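Importin-95 (Chaetomium thermophilum, PDB 4XRI) probably carries protein cargo into the nucleus as a flexible HEAT-repeat receptor of the importin beta family, and is likely to bind a small GTPase. Local coordinates at residues A[388-393]-A[429-434]; A[497-502]-A[542-547]. The protein carries 2 engineered substitutions. One frame throughout, in Å; residues are numbered along the deposited sequence.

Contact 1 of 2, residues A[388-393]-A[429-434]; sequences ADWHFR and DESIQV. With SO4 (sulfate ion), chain J.
Arg393 reaches from the first turn of helix 390-402 to Asp429, just before helix 432-449. Its CB rests on Val434 CG2 at 4.2 Å. CG stands beside the backbone N, anti to the carbonyl carbon (chi1 -64°); CD already lies near the carboxylate, and the bend at chi3 swings NE and the guanidinium side-on to it. NE donates to Asp429 OD1 (2.9 Å), less straight and somewhat tilted from the guanidinium plane. NH2 donates to Asp429 OD2 at 3.1 Å and nearly straight (167°), within that plane. Both oxygens use their syn lone pairs, and the two flat groups are close to coplanar, a bidentate salt bridge. The third nitrogen, NH1, turns back to its own loop, bonding to His387 O and weakly to Ala388 O, which further limits rotation of the group. Asp429 OD2 also accepts Ser431 N on its anti lone pair, an Asx turn, so this oxygen is held from both segments.

Trp390 fills the other half of the contact. Its CB meets Ser431 CB at 3.9 Å, and Gln433 CB lies over the benzo ring, 3.7 Å from Trp390 CZ3. The Gln433 amide stacks over the same indole face with the planes 25° apart. On that face also sits O1 of a sulfate, probably from the crystallisation liquor, while Gln433 NE2 donates to sulfate O2 at 3.0 Å. His391 CE1 covers the opposite face. Asp389 and Ser431 are the N-caps of the two helices; the Ser431 OG bond to Val434 N is weak. Two helix starts set side by side and running in the same sense, with one helix between them in sequence, are characteristic of the HEAT-repeat solenoid.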
ATOM      1  N   ALA A 388     -36.591  13.807   9.254  1.00 54.26           N
ATOM      2  CA  ALA A 388     -36.602  15.231   8.938  1.00 50.65           C
ATOM      3  C   ALA A 388     -35.196  15.810   9.051  1.00 51.13           C
ATOM      4  O   ALA A 388     -34.839  16.754   8.348  1.00 53.50           O
ATOM      5  CB  ALA A 388     -37.565  15.974   9.854  1.00 56.06           C
ATOM      6  N   ASP A 389     -34.407  15.228   9.947  1.00 50.60           N
ATOM      7  CA  ASP A 389     -33.010  15.599  10.114  1.00 51.07           C
ATOM      8  C   ASP A 389     -32.164  14.890   9.062  1.00 51.72           C
ATOM      9  O   ASP A 389     -32.171  13.663   8.974  1.00 49.36           O
ATOM     10  CB  ASP A 389     -32.523  15.244  11.523  1.00 51.11           C
ATOM     11  CG  ASP A 389     -31.167  15.847  11.851  1.00 54.30           C
ATOM     12  OD1 ASP A 389     -30.804  15.865  13.045  1.00 64.82           O
ATOM     13  OD2 ASP A 389     -30.470  16.315  10.926  1.00 49.89           O
ATOM     14  N   TRP A 390     -31.429  15.666   8.272  1.00 51.89           N
ATOM     15  CA  TRP A 390     -30.609  15.107   7.203  1.00 54.91           C
ATOM     16  C   TRP A 390     -29.501  14.208   7.749  1.00 58.06           C
ATOM     17  O   TRP A 390     -29.012  13.327   7.045  1.00 54.21           O
ATOM     18  CB  TRP A 390     -30.001  16.222   6.349  1.00 55.54           C
ATOM     19  CG  TRP A 390     -28.983  17.048   7.067  1.00 55.13           C
ATOM     20  CD1 TRP A 390     -29.200  18.213   7.741  1.00 60.79           C
ATOM     21  CD2 TRP A 390     -27.582  16.771   7.186  1.00 54.62           C
ATOM     22  NE1 TRP A 390     -28.023  18.680   8.272  1.00 63.25           N
ATOM     23  CE2 TRP A 390     -27.014  17.813   7.945  1.00 60.04           C
ATOM     24  CE3 TRP A 390     -26.754  15.743   6.723  1.00 52.15           C
ATOM     25  CZ2 TRP A 390     -25.656  17.857   8.254  1.00 57.41           C
ATOM     26  CZ3 TRP A 390     -25.405  15.789   7.031  1.00 51.54           C
ATOM     27  CH2 TRP A 390     -24.870  16.839   7.789  1.00 56.97           C
ATOM     28  N   HIS A 391     -29.107  14.442   8.999  1.00 52.61           N
ATOM     29  CA  HIS A 391     -28.117  13.600   9.669  1.00 49.31           C
ATOM     30  C   HIS A 391     -28.528  12.134   9.637  1.00 44.77           C
ATOM     31  O   HIS A 391     -27.707  11.250   9.397  1.00 47.96           O
ATOM     32  CB  HIS A 391     -27.920  14.037  11.125  1.00 55.24           C
ATOM     33  CG  HIS A 391     -27.296  15.389  11.279  1.00 61.48           C
ATOM     34  ND1 HIS A 391     -28.037  16.551  11.330  1.00 66.16           N
ATOM     35  CD2 HIS A 391     -26.002  15.763  11.409  1.00 59.73           C
ATOM     36  CE1 HIS A 391     -27.225  17.581  11.477  1.00 66.73           C
ATOM     37  NE2 HIS A 391     -25.983  17.131  11.528  1.00 64.75           N
ATOM     38  N   PHE A 392     -29.811  11.890   9.878  1.00 43.20           N
ATOM     39  CA  PHE A 392     -30.335  10.536   9.992  1.00 44.45           C
ATOM     40  C   PHE A 392     -30.622   9.903   8.635  1.00 48.82           C
ATOM     41  O   PHE A 392     -30.448   8.697   8.462  1.00 48.49           O
ATOM     42  CB  PHE A 392     -31.601  10.538  10.849  1.00 45.14           C
ATOM     43  CG  PHE A 392     -31.339  10.755  12.313  1.00 49.10           C
ATOM     44  CD1 PHE A 392     -31.360   9.689  13.196  1.00 44.63           C
ATOM     45  CD2 PHE A 392     -31.058  12.020  12.803  1.00 51.49           C
ATOM     46  CE1 PHE A 392     -31.114   9.881  14.542  1.00 52.22           C
ATOM     47  CE2 PHE A 392     -30.810  12.218  14.148  1.00 52.82           C
ATOM     48  CZ  PHE A 392     -30.839  11.147  15.019  1.00 51.83           C
ATOM     49  N   ARG A 393     -31.062  10.711   7.675  1.00 44.21           N
ATOM     50  CA  ARG A 393     -31.248  10.225   6.311  1.00 42.98           C
ATOM     51  C   ARG A 393     -29.901   9.844   5.712  1.00 46.05           C
ATOM     52  O   ARG A 393     -29.755   8.779   5.110  1.00 45.67           O
ATOM     53  CB  ARG A 393     -31.937  11.275   5.436  1.00 40.80           C
ATOM     54  CG  ARG A 393     -33.350  11.628   5.875  1.00 51.39           C
ATOM     55  CD  ARG A 393     -34.142  12.257   4.738  1.00 46.83           C
ATOM     56  NE  ARG A 393     -33.496  13.450   4.197  1.00 50.00           N
ATOM     57  CZ  ARG A 393     -33.567  14.656   4.750  1.00 49.00           C
ATOM     58  NH1 ARG A 393     -34.250  14.833   5.872  1.00 48.56           N
ATOM     59  NH2 ARG A 393     -32.949  15.684   4.184  1.00 47.73           N
ATOM     60  N   ASP A 429     -32.635  14.304  -2.963  1.00 62.13           N
ATOM     61  CA  ASP A 429     -32.716  14.854  -1.616  1.00 64.44           C
ATOM     62  C   ASP A 429     -32.200  16.290  -1.593  1.00 59.09           C
ATOM     63  O   ASP A 429     -31.342  16.656  -2.395  1.00 58.75           O
ATOM     64  CB  ASP A 429     -31.920  13.986  -0.638  1.00 61.53           C
ATOM     65  CG  ASP A 429     -32.290  14.246   0.808  1.00 53.84           C
ATOM     66  OD1 ASP A 429     -33.102  13.472   1.357  1.00 46.93           O
ATOM     67  OD2 ASP A 429     -31.774  15.221   1.392  1.00 56.87           O
ATOM     68  N   GLU A 430     -32.729  17.098  -0.679  1.00 54.95           N
ATOM     69  CA  GLU A 430     -32.293  18.486  -0.547  1.00 63.92           C
ATOM     70  C   GLU A 430     -30.821  18.548  -0.175  1.00 59.12           C
ATOM     71  O   GLU A 430     -30.041  19.279  -0.782  1.00 65.60           O
ATOM     72  CB  GLU A 430     -33.112  19.231   0.511  1.00 70.11           C
ATOM     73  CG  GLU A 430     -34.571  19.451   0.178  1.00 84.78           C
ATOM     74  CD  GLU A 430     -35.315  20.130   1.315  1.00 98.41           C
ATOM     75  OE1 GLU A 430     -34.736  20.250   2.418  1.00 99.96           O
ATOM     76  OE2 GLU A 430     -36.472  20.553   1.107  1.00102.37           O
ATOM     77  N   SER A 431     -30.456  17.770   0.838  1.00 55.60           N
ATOM     78  CA  SER A 431     -29.102  17.770   1.371  1.00 56.55           C
ATOM     79  C   SER A 431     -28.098  17.208   0.374  1.00 57.74           C
ATOM     80  O   SER A 431     -28.298  16.131  -0.187  1.00 51.81           O
ATOM     81  CB  SER A 431     -29.047  16.971   2.673  1.00 59.37           C
ATOM     82  OG  SER A 431     -27.720  16.885   3.166  1.00 61.53           O
ATOM     83  N   ILE A 432     -27.021  17.952   0.155  1.00 59.65           N
ATOM     84  CA  ILE A 432     -25.972  17.519  -0.755  1.00 57.57           C
ATOM     85  C   ILE A 432     -25.167  16.385  -0.121  1.00 53.55           C
ATOM     86  O   ILE A 432     -24.579  15.562  -0.820  1.00 51.93           O
ATOM     87  CB  ILE A 432     -25.039  18.690  -1.140  1.00 63.82           C
ATOM     88  CG1 ILE A 432     -24.090  18.280  -2.268  1.00 63.04           C
ATOM     89  CG2 ILE A 432     -24.274  19.204   0.075  1.00 51.76           C
ATOM     90  CD1 ILE A 432     -24.788  17.842  -3.530  1.00 64.65           C
ATOM     91  N   GLN A 433     -25.156  16.342   1.208  1.00 51.26           N
ATOM     92  CA  GLN A 433     -24.495  15.260   1.928  1.00 51.48           C
ATOM     93  C   GLN A 433     -25.224  13.946   1.680  1.00 54.70           C
ATOM     94  O   GLN A 433     -24.600  12.918   1.423  1.00 54.35           O
ATOM     95  CB  GLN A 433     -24.435  15.547   3.432  1.00 51.41           C
ATOM     96  CG  GLN A 433     -23.582  16.741   3.816  1.00 67.18           C
ATOM     97  CD  GLN A 433     -24.359  18.045   3.805  1.00 79.56           C
ATOM     98  OE1 GLN A 433     -25.568  18.059   3.574  1.00 80.12           O
ATOM     99  NE2 GLN A 433     -23.664  19.149   4.056  1.00 82.33           N
ATOM    100  N   VAL A 434     -26.550  13.993   1.761  1.00 53.52           N
ATOM    101  CA  VAL A 434     -27.379  12.811   1.551  1.00 48.97           C
ATOM    102  C   VAL A 434     -27.237  12.296   0.124  1.00 44.57           C
ATOM    103  O   VAL A 434     -27.151  11.090  -0.104  1.00 40.04           O
ATOM    104  CB  VAL A 434     -28.866  13.106   1.844  1.00 51.67           C
ATOM    105  CG1 VAL A 434     -29.738  11.923   1.449  1.00 49.50           C
ATOM    106  CG2 VAL A 434     -29.058  13.441   3.312  1.00 49.05           C
TER
HETATM  107  S   SO4 J 909     -27.239  20.846   4.935  0.68 88.31           S
HETATM  108  O1  SO4 J 909     -27.491  19.431   5.189  0.68 86.72           O
HETATM  109  O2  SO4 J 909     -26.094  20.987   4.040  0.68 87.85           O
HETATM  110  O3  SO4 J 909     -28.419  21.442   4.315  0.68 89.02           O
HETATM  111  O4  SO4 J 909     -26.956  21.524   6.196  0.68 85.15           O

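Contact 2 of 2, residues A[497-502]-A[542-547]; sequences AAQNPL and ANDSLS. With SO4 (sulfate ion), chain B.
Gln499 and Asp544 meet because each CG stands beside its own backbone N (chi1 -66° and -80°) and the Gln499 chain then continues extended. In this HEAT-type solenoid the pair joins the loop ahead of helix 503-516 to the 3-10 turn 543-545 that leads into helix 546-567. Asp544 OD1 lies 3.2 Å from Gln499 CG and equally near Gln499 OE1; both oxygens are acceptors, so no hydrogen bond joins them. The amide and carboxylate planes stand 44° apart.

Backbone bonds do the joining. Asp544 N donates to Ala498 O at 3.0 Å, in the carbonyl plane on a lone pair, and Asn543 N reaches Ala497 O in a weak bond of 3.4 Å. Consecutive carbonyls of one segment are thus taken by consecutive N-H groups of the other. Beside these bonds the buried methyl of Ala542 fits against the loop, its CB 3.3 Å from Ala498 O and 3.6 Å from Gln499 CA. Asn543 ND2 comes close to Ala497 O at a poor angle for bonding; the amide's OD1 accepts from Arg596 NH2 of helix 573-597. Asn500, buried behind Ala542, sends ND2 to Ala492 O, while its OD1 weakly caps Leu502 N at the approach to helix 503-516.

The loop also offers backbone N-H groups to a sulfate, probably from the crystallisation liquor: its O4 accepts from Gln499 N at 3.0 Å and, in a weak, bent bond, from Ala498 N.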
ATOM      1  N   ALA A 497     -19.510 -10.376 -27.551  1.00 77.03           N
ATOM      2  CA  ALA A 497     -20.924 -10.026 -27.634  1.00 75.08           C
ATOM      3  C   ALA A 497     -21.142  -8.777 -28.475  1.00 70.13           C
ATOM      4  O   ALA A 497     -20.306  -7.872 -28.496  1.00 64.76           O
ATOM      5  CB  ALA A 497     -21.509  -9.830 -26.245  1.00 75.94           C
ATOM      6  N   ALA A 498     -22.273  -8.734 -29.167  1.00 62.93           N
ATOM      7  CA  ALA A 498     -22.626  -7.576 -29.971  1.00 63.01           C
ATOM      8  C   ALA A 498     -23.182  -6.467 -29.087  1.00 67.12           C
ATOM      9  O   ALA A 498     -23.012  -5.286 -29.381  1.00 66.32           O
ATOM     10  CB  ALA A 498     -23.630  -7.956 -31.046  1.00 59.36           C
ATOM     11  N   GLN A 499     -23.844  -6.855 -28.001  1.00 62.16           N
ATOM     12  CA  GLN A 499     -24.475  -5.890 -27.105  1.00 62.40           C
ATOM     13  C   GLN A 499     -24.362  -6.278 -25.631  1.00 61.02           C
ATOM     14  O   GLN A 499     -24.226  -7.452 -25.291  1.00 61.64           O
ATOM     15  CB  GLN A 499     -25.952  -5.714 -27.471  1.00 68.84           C
ATOM     16  CG  GLN A 499     -26.185  -5.068 -28.826  1.00 74.86           C
ATOM     17  CD  GLN A 499     -27.652  -4.842 -29.126  1.00 89.76           C
ATOM     18  OE1 GLN A 499     -28.059  -3.736 -29.484  1.00 94.62           O
ATOM     19  NE2 GLN A 499     -28.455  -5.891 -28.984  1.00 94.57           N
ATOM     20  N   ASN A 500     -24.410  -5.269 -24.767  1.00 61.52           N
ATOM     21  CA  ASN A 500     -24.547  -5.472 -23.330  1.00 54.80           C
ATOM     22  C   ASN A 500     -25.624  -4.502 -22.831  1.00 48.10           C
ATOM     23  O   ASN A 500     -26.076  -3.661 -23.606  1.00 54.18           O
ATOM     24  CB  ASN A 500     -23.194  -5.286 -22.617  1.00 55.99           C
ATOM     25  CG  ASN A 500     -22.614  -3.886 -22.771  1.00 53.64           C
ATOM     26  OD1 ASN A 500     -23.325  -2.882 -22.710  1.00 50.94           O
ATOM     27  ND2 ASN A 500     -21.300  -3.819 -22.953  1.00 45.62           N
ATOM     28  N   PRO A 501     -26.059  -4.620 -21.560  1.00 53.66           N
ATOM     29  CA  PRO A 501     -27.150  -3.740 -21.113  1.00 49.99           C
ATOM     30  C   PRO A 501     -26.920  -2.237 -21.308  1.00 55.14           C
ATOM     31  O   PRO A 501     -27.891  -1.500 -21.485  1.00 49.93           O
ATOM     32  CB  PRO A 501     -27.256  -4.061 -19.619  1.00 51.93           C
ATOM     33  CG  PRO A 501     -26.818  -5.468 -19.517  1.00 53.47           C
ATOM     34  CD  PRO A 501     -25.726  -5.630 -20.536  1.00 53.35           C
ATOM     35  N   LEU A 502     -25.668  -1.790 -21.288  1.00 53.47           N
ATOM     36  CA  LEU A 502     -25.374  -0.361 -21.380  1.00 53.71           C
ATOM     37  C   LEU A 502     -25.313   0.154 -22.814  1.00 55.80           C
ATOM     38  O   LEU A 502     -25.278   1.362 -23.041  1.00 60.97           O
ATOM     39  CB  LEU A 502     -24.055  -0.045 -20.676  1.00 56.75           C
ATOM     40  CG  LEU A 502     -24.142   0.277 -19.186  1.00 55.84           C
ATOM     41  CD1 LEU A 502     -22.791   0.746 -18.668  1.00 51.04           C
ATOM     42  CD2 LEU A 502     -25.211   1.330 -18.932  1.00 58.31           C
ATOM     43  N   ALA A 542     -19.501  -2.943 -26.130  1.00 50.05           N
ATOM     44  CA  ALA A 542     -19.783  -4.072 -27.008  1.00 54.26           C
ATOM     45  C   ALA A 542     -19.588  -3.678 -28.470  1.00 63.25           C
ATOM     46  O   ALA A 542     -19.418  -2.497 -28.786  1.00 68.73           O
ATOM     47  CB  ALA A 542     -21.184  -4.586 -26.775  1.00 51.90           C
ATOM     48  N   ASN A 543     -19.620  -4.672 -29.353  1.00 60.92           N
ATOM     49  CA  ASN A 543     -19.274  -4.479 -30.759  1.00 55.19           C
ATOM     50  C   ASN A 543     -20.187  -3.519 -31.516  1.00 53.45           C
ATOM     51  O   ASN A 543     -19.752  -2.857 -32.457  1.00 61.67           O
ATOM     52  CB  ASN A 543     -19.265  -5.828 -31.471  1.00 57.15           C
ATOM     53  CG  ASN A 543     -18.189  -6.753 -30.948  1.00 63.32           C
ATOM     54  OD1 ASN A 543     -17.126  -6.304 -30.517  1.00 62.65           O
ATOM     55  ND2 ASN A 543     -18.459  -8.054 -30.974  1.00 63.03           N
ATOM     56  N   ASP A 544     -21.445  -3.434 -31.100  1.00 54.44           N
ATOM     57  CA  ASP A 544     -22.383  -2.501 -31.714  1.00 58.74           C
ATOM     58  C   ASP A 544     -21.940  -1.051 -31.522  1.00 60.42           C
ATOM     59  O   ASP A 544     -22.382  -0.156 -32.245  1.00 61.74           O
ATOM     60  CB  ASP A 544     -23.790  -2.693 -31.141  1.00 65.79           C
ATOM     61  CG  ASP A 544     -24.527  -3.864 -31.768  1.00 75.42           C
ATOM     62  OD1 ASP A 544     -25.776  -3.855 -31.751  1.00 69.48           O
ATOM     63  OD2 ASP A 544     -23.859  -4.791 -32.276  1.00 76.76           O
ATOM     64  N   SER A 545     -21.064  -0.830 -30.548  1.00 56.66           N
ATOM     65  CA  SER A 545     -20.618   0.514 -30.197  1.00 60.23           C
ATOM     66  C   SER A 545     -19.268   0.879 -30.814  1.00 58.34           C
ATOM     67  O   SER A 545     -18.757   1.976 -30.588  1.00 49.81           O
ATOM     68  CB  SER A 545     -20.530   0.660 -28.676  1.00 53.68           C
ATOM     69  OG  SER A 545     -21.808   0.626 -28.066  1.00 48.18           O
ATOM     70  N   LEU A 546     -18.693  -0.036 -31.590  1.00 60.56           N
ATOM     71  CA  LEU A 546     -17.338   0.147 -32.111  1.00 56.23           C
ATOM     72  C   LEU A 546     -17.180   1.399 -32.973  1.00 48.00           C
ATOM     73  O   LEU A 546     -16.173   2.100 -32.876  1.00 49.15           O
ATOM     74  CB  LEU A 546     -16.910  -1.080 -32.912  1.00 54.64           C
ATOM     75  CG  LEU A 546     -16.482  -2.280 -32.072  1.00 50.86           C
ATOM     76  CD1 LEU A 546     -15.916  -3.375 -32.957  1.00 52.14           C
ATOM     77  CD2 LEU A 546     -15.469  -1.863 -31.019  1.00 58.15           C
ATOM     78  N   SER A 547     -18.173   1.677 -33.810  1.00 51.35           N
ATOM     79  CA  SER A 547     -18.143   2.866 -34.652  1.00 50.27           C
ATOM     80  C   SER A 547     -18.180   4.134 -33.804  1.00 47.95           C
ATOM     81  O   SER A 547     -17.558   5.142 -34.145  1.00 55.99           O
ATOM     82  CB  SER A 547     -19.311   2.845 -35.639  1.00 53.05           C
ATOM     83  OG  SER A 547     -20.513   2.458 -34.996  1.00 64.20           O
TER
HETATM   84  S   SO4 B 901     -25.233 -10.960 -28.559  0.92 93.40           S
HETATM   85  O1  SO4 B 901     -24.021 -11.679 -28.940  0.92 87.88           O
HETATM   86  O2  SO4 B 901     -26.038 -10.702 -29.749  0.92 95.15           O
HETATM   87  O3  SO4 B 901     -26.004 -11.764 -27.616  0.92 94.48           O
HETATM   88  O4  SO4 B 901     -24.875  -9.691 -27.933  0.92 92.98           O

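In the fold
From the N terminus, the chain first meets contact 1 at the start of helix 390-402, runs on through helix 409-425, and closes that loop at the start of helix 432-449. It continues through helices 455-472 and 477-490 before contact 2 opens at 497-502. Helices 503-516 and 524-539 then fill the second loop, which shuts at 542-547, ahead of helix 546-567. The two loops follow in series, neither nesting nor crossing; the centres of the two contacts lie about 38 Å apart, their nearest atoms about 21 Å. Contact 1 ties helix starts within the HEAT-like repeat range; contact 2 joins inter-helix connections further along the same superhelix.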